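Local coordinates for C381 turret protein (Sulfolobus turreted icosahedral virus, PDB 4IND) that probably builds the turrets on the capsid of an archaeal virus, its chain folded into three jelly-roll domains in a row, at residues L75-Y80 and F122-G127; P98-N103 and I118-T123. All coordinates share one frame; numbering follows the deposited sequence. Where two conformers were deposited one is given.

Interactions 1 and 2 use the two long edges of strand 114-124, an outermost strand of a four-stranded antiparallel sheet in the first domain of the turret protein. In interaction 1 the strand pairs with its sheet neighbour, strand 78-88; in interaction 2 the loop 98-103 binds the edge left over. Their centres lie about 12 Å apart, and Phe122 and Thr123 belong to both. Direct packing joins them as well, with Leu79 CD1 3.6 Å from Ile121 CG2. A dihydrogenphosphate ion sits at interaction 1, bound by the backbone of Leu79 together with Arg147 and Arg172, while in interaction 2 the side chain of Thr123 is about 8 Å from a bound dihydrogenphosphate.

Interaction 1 of 2, residues L75-Y80 and F122-G127; sequences LQEGLY and FTKEQG. With 2HP (dihydrogenphosphate ion), chain U.
Phe122 O accepts the backbone NH of Tyr80 at 2.8 Å while Tyr80 CB and the CD2 edge of its ring lie alongside, the oxygen near the ring plane. The bond belongs to an antiparallel ladder at the ends of strands 78-88 and 114-124 in the first of the protein's jelly-roll domains: Tyr80 pairs with Phe122 and Gly78 with Lys124 as hydrogen-bonded pairs, Leu79 and Thr123 as the non-hydrogen-bonded pair between them. Lys124 N to Gly78 O is also 2.8 Å, whereas Gly78 N to Lys124 O stretches to 3.2 Å.

Lys124 CG, anti to its own nitrogen (chi1 -175°), lies 3.7 Å from Leu75 O and close to Gln76 O, and CB touches the Tyr80 ring edge at CE2, 3.9 Å away. The lysine bends at chi2, and NZ bonds to Asn128 O. Tyr80 OH donates to Gln76 O at 2.6 Å, fixing the ring's far end to the same loop backbone. Gly78, at a phi of 147°, leaves room for the dihydrogenphosphate, which also bonds Arg147 and Arg172. Glu125 forms salt bridges with Arg172 and with Arg154 of the second subunit. Phosphate O2 accepts the N-H of Leu79 (N to O2 2.7 Å, angle 168°).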
# COMPACT_ATOMS: atom_id res chain seq x y z
N LEU A 75 -6.14 14.08 21.76
CA LEU A 75 -6.03 12.73 21.19
C LEU A 75 -5.35 12.81 19.84
O LEU A 75 -5.37 13.86 19.18
CB LEU A 75 -7.41 12.11 20.98
CG LEU A 75 -8.32 12.07 22.19
CD1 LEU A 75 -9.58 11.31 21.81
CD2 LEU A 75 -7.61 11.40 23.32
N GLN A 76 -4.75 11.71 19.43
CA GLN A 76 -4.22 11.62 18.07
C GLN A 76 -5.36 11.96 17.12
O GLN A 76 -6.49 11.49 17.29
CB GLN A 76 -3.71 10.21 17.80
CG GLN A 76 -3.07 10.06 16.42
CD GLN A 76 -2.43 8.71 16.23
OE1 GLN A 76 -3.09 7.74 15.88
NE2 GLN A 76 -1.12 8.64 16.47
N GLU A 77 -5.09 12.78 16.11
CA GLU A 77 -6.13 13.16 15.17
C GLU A 77 -6.65 11.95 14.37
O GLU A 77 -5.92 10.99 14.13
CB GLU A 77 -5.66 14.30 14.26
CG GLU A 77 -5.57 15.64 15.01
CD GLU A 77 -5.45 16.86 14.09
OE1 GLU A 77 -4.88 16.72 12.98
OE2 GLU A 77 -5.93 17.96 14.48
N GLY A 78 -7.90 12.01 13.97
CA GLY A 78 -8.45 10.95 13.13
C GLY A 78 -9.91 10.74 13.45
O GLY A 78 -10.49 11.52 14.19
N LEU A 79 -10.50 9.70 12.85
CA LEU A 79 -11.92 9.40 13.03
C LEU A 79 -12.04 8.22 13.98
O LEU A 79 -11.51 7.16 13.71
CB LEU A 79 -12.55 9.06 11.67
CG LEU A 79 -14.03 8.62 11.80
CD1 LEU A 79 -14.87 9.75 12.38
CD2 LEU A 79 -14.55 8.16 10.45
N TYR A 80 -12.74 8.42 15.09
CA TYR A 80 -12.84 7.40 16.13
C TYR A 80 -14.21 6.78 16.17
O TYR A 80 -15.21 7.47 16.03
CB TYR A 80 -12.58 8.01 17.52
CG TYR A 80 -11.12 8.34 17.75
CD1 TYR A 80 -10.26 7.43 18.35
CD2 TYR A 80 -10.60 9.56 17.36
CE1 TYR A 80 -8.92 7.73 18.54
CE2 TYR A 80 -9.27 9.86 17.53
CZ TYR A 80 -8.44 8.94 18.13
OH TYR A 80 -7.10 9.24 18.33
N PHE A 122 -16.60 10.02 16.52
CA PHE A 122 -15.96 11.27 16.96
C PHE A 122 -14.81 11.60 16.05
O PHE A 122 -13.85 10.83 15.95
CB PHE A 122 -15.49 11.12 18.41
CG PHE A 122 -14.69 12.32 18.94
CD1 PHE A 122 -15.18 13.61 18.83
CD2 PHE A 122 -13.50 12.12 19.58
CE1 PHE A 122 -14.46 14.70 19.33
CE2 PHE A 122 -12.75 13.19 20.09
CZ PHE A 122 -13.25 14.49 19.97
N THR A 123 -14.89 12.74 15.38
CA THR A 123 -13.78 13.18 14.54
C THR A 123 -12.87 14.08 15.35
O THR A 123 -13.26 15.18 15.70
CB THR A 123 -14.27 13.96 13.31
OG1 THR A 123 -15.14 13.11 12.55
CG2 THR A 123 -13.09 14.39 12.43
N LYS A 124 -11.66 13.62 15.64
CA LYS A 124 -10.69 14.50 16.29
C LYS A 124 -9.94 15.32 15.24
O LYS A 124 -8.91 14.91 14.70
CB LYS A 124 -9.73 13.70 17.19
CG LYS A 124 -8.77 14.60 17.98
CD LYS A 124 -9.58 15.39 19.02
CE LYS A 124 -8.78 16.56 19.58
NZ LYS A 124 -9.64 17.37 20.53
N GLU A 125 -10.47 16.51 14.98
CA GLU A 125 -9.81 17.52 14.16
C GLU A 125 -10.29 18.89 14.65
O GLU A 125 -11.37 19.00 15.21
CB GLU A 125 -10.19 17.37 12.68
CG GLU A 125 -9.40 16.30 11.91
CD GLU A 125 -9.64 16.35 10.39
OE1 GLU A 125 -10.66 16.93 9.94
OE2 GLU A 125 -8.79 15.81 9.62
N GLN A 126 -9.48 19.92 14.43
CA GLN A 126 -9.87 21.29 14.76
C GLN A 126 -10.45 21.46 16.17
O GLN A 126 -11.45 22.16 16.36
CB GLN A 126 -10.89 21.81 13.74
CG GLN A 126 -10.35 21.90 12.32
CD GLN A 126 -11.19 22.81 11.43
OE1 GLN A 126 -12.27 23.23 11.81
NE2 GLN A 126 -10.69 23.11 10.24
N GLY A 127 -9.84 20.82 17.16
CA GLY A 127 -10.30 20.99 18.54
C GLY A 127 -11.70 20.48 18.88
O GLY A 127 -12.30 20.89 19.87
P 2HP U . -9.19 6.97 10.72
O1 2HP U . -9.60 7.59 9.41
O2 2HP U . -8.72 8.18 11.47
O3 2HP U . -8.04 5.95 10.46
O4 2HP U . -10.37 6.33 11.52
O HOH W 1 -7.28 18.58 17.00
O HOH W 2 -7.20 19.56 12.84

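Interaction 2 of 2, residues P98-N103 and I118-T123; sequences PFFNNN and IYDIFT
Asp120 reaches from the edge of strand 114-124 into the loop 98-103, and its carboxylate takes two successive backbone NH groups there. From CB, the chain turns at an unusual chi1 of -147°, which carries CG to the backbone at Phe99 and Phe100. OD2 accepts Phe99 N-H (N to OD2 2.8 Å) and OD1 accepts Phe100 N-H (N to OD1 2.7 Å), each through its syn lone pair. OD1 has a second donor on its anti side, the NH of Ile121, and OD2 a further one in the hydroxyl of Tyr130. So many donors around a buried carboxylate would be expected to favour its charged form.

The ring of Phe100 borders this group: its CD1 lies 3.5 Å from Asp120 OD1, the ring plane almost perpendicular to the carboxylate at 84°. Pro98 CB covers the centre of one face of that ring. Phe99 CB lies 3.4 Å from Asp120 OD2, but the Phe99 ring goes elsewhere, its CE2 meeting Phe122 CD1 obliquely at 3.7 Å.

Farther along, Asn101 copies a strand partner: its OD1 accepts Thr123 N-H (N to OD1 2.9 Å) in a nearly straight bond, in the carbonyl plane and on a lone pair. Its ND2 donates to Ser170 O. The loop thus fills the edge of strand 114-124 turned away from strand 78-88, joined by side-chain-to-backbone bonds in both directions, Asp120 to the loop and Asn101 to the strand, in place of a regular ladder. Beyond it lies the second domain, where Phe100 and Ile121 both rest on Ile169 of strand 168-172, and Phe100 also touches Ile161 of strand 155-163.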
# COMPACT_ATOMS: atom_id res chain seq x y z
N PRO A 98 -26.41 9.83 21.19
CA PRO A 98 -25.00 9.79 20.79
C PRO A 98 -24.55 11.10 20.17
O PRO A 98 -25.36 11.83 19.59
CB PRO A 98 -24.94 8.62 19.78
CG PRO A 98 -26.31 8.45 19.31
CD PRO A 98 -27.21 8.81 20.47
N PHE A 99 -23.26 11.39 20.30
CA PHE A 99 -22.65 12.60 19.78
C PHE A 99 -22.69 12.64 18.24
O PHE A 99 -23.21 13.57 17.65
CB PHE A 99 -21.21 12.68 20.31
CG PHE A 99 -20.48 13.95 19.98
CD1 PHE A 99 -20.92 15.18 20.46
CD2 PHE A 99 -19.30 13.92 19.24
CE1 PHE A 99 -20.21 16.37 20.19
CE2 PHE A 99 -18.58 15.10 18.96
CZ PHE A 99 -19.04 16.32 19.44
N PHE A 100 -22.11 11.62 17.61
CA PHE A 100 -22.09 11.52 16.15
C PHE A 100 -21.58 12.81 15.52
O PHE A 100 -21.98 13.16 14.41
CB PHE A 100 -23.52 11.22 15.62
CG PHE A 100 -23.99 9.79 15.84
CD1 PHE A 100 -23.10 8.75 16.00
CD2 PHE A 100 -25.35 9.50 15.85
CE1 PHE A 100 -23.54 7.46 16.19
CE2 PHE A 100 -25.80 8.20 16.04
CZ PHE A 100 -24.90 7.18 16.22
N ASN A 101 -20.73 13.53 16.25
CA ASN A 101 -20.17 14.81 15.83
C ASN A 101 -21.16 15.97 15.80
O ASN A 101 -20.84 17.06 16.25
CB ASN A 101 -19.39 14.72 14.50
CG ASN A 101 -18.07 13.99 14.66
OD1 ASN A 101 -17.29 14.31 15.57
ND2 ASN A 101 -17.83 12.99 13.80
N ASN A 102 -22.36 15.70 15.28
CA ASN A 102 -23.35 16.75 15.06
C ASN A 102 -24.79 16.39 15.47
O ASN A 102 -25.70 17.13 15.16
CB ASN A 102 -23.34 17.21 13.59
CG ASN A 102 -22.10 18.02 13.24
OD1 ASN A 102 -21.23 17.56 12.52
ND2 ASN A 102 -22.04 19.25 13.73
N ASN A 103 -24.98 15.28 16.16
CA ASN A 103 -26.34 14.86 16.51
C ASN A 103 -26.74 15.41 17.86
O ASN A 103 -25.92 15.47 18.79
CB ASN A 103 -26.44 13.34 16.60
CG ASN A 103 -27.80 12.89 17.11
OD1 ASN A 103 -28.84 13.25 16.54
ND2 ASN A 103 -27.81 12.12 18.20
N ILE A 118 -23.22 1.19 23.58
CA ILE A 118 -23.41 2.50 22.97
C ILE A 118 -22.32 2.70 21.93
O ILE A 118 -21.14 2.70 22.28
CB ILE A 118 -23.30 3.62 24.04
CG1 ILE A 118 -24.46 3.51 25.05
CG2 ILE A 118 -23.30 4.99 23.40
CD1 ILE A 118 -24.32 4.43 26.26
N TYR A 119 -22.69 2.89 20.66
CA TYR A 119 -21.70 3.20 19.63
C TYR A 119 -21.74 4.68 19.37
O TYR A 119 -22.81 5.29 19.34
CB TYR A 119 -22.01 2.46 18.32
CG TYR A 119 -21.99 0.97 18.45
CD1 TYR A 119 -20.88 0.22 18.07
CD2 TYR A 119 -23.08 0.30 18.97
CE1 TYR A 119 -20.87 -1.17 18.20
CE2 TYR A 119 -23.08 -1.07 19.09
CZ TYR A 119 -21.98 -1.80 18.72
OH TYR A 119 -22.02 -3.18 18.88
N ASP A 120 -20.57 5.28 19.16
CA ASP A 120 -20.55 6.70 18.84
C ASP A 120 -19.42 6.99 17.86
O ASP A 120 -18.52 6.15 17.65
CB ASP A 120 -20.38 7.53 20.11
CG ASP A 120 -21.10 8.86 20.05
OD1 ASP A 120 -21.32 9.35 18.92
OD2 ASP A 120 -21.48 9.41 21.12
N ILE A 121 -19.47 8.16 17.26
CA ILE A 121 -18.47 8.51 16.25
C ILE A 121 -17.92 9.87 16.61
O ILE A 121 -18.67 10.78 16.99
CB ILE A 121 -19.09 8.53 14.87
CG1 ILE A 121 -19.60 7.12 14.51
CG2 ILE A 121 -18.06 9.02 13.84
CD1 ILE A 121 -20.46 7.07 13.26
N PHE A 122 -16.60 10.02 16.52
CA PHE A 122 -15.96 11.27 16.96
C PHE A 122 -14.81 11.60 16.05
O PHE A 122 -13.85 10.83 15.95
CB PHE A 122 -15.49 11.12 18.41
CG PHE A 122 -14.69 12.32 18.94
CD1 PHE A 122 -15.18 13.61 18.83
CD2 PHE A 122 -13.50 12.12 19.58
CE1 PHE A 122 -14.46 14.70 19.33
CE2 PHE A 122 -12.75 13.19 20.09
CZ PHE A 122 -13.25 14.49 19.97
N THR A 123 -14.89 12.74 15.38
CA THR A 123 -13.78 13.18 14.54
C THR A 123 -12.87 14.08 15.35
O THR A 123 -13.26 15.18 15.70
CB THR A 123 -14.27 13.96 13.31
OG1 THR A 123 -15.14 13.11 12.55
CG2 THR A 123 -13.09 14.39 12.43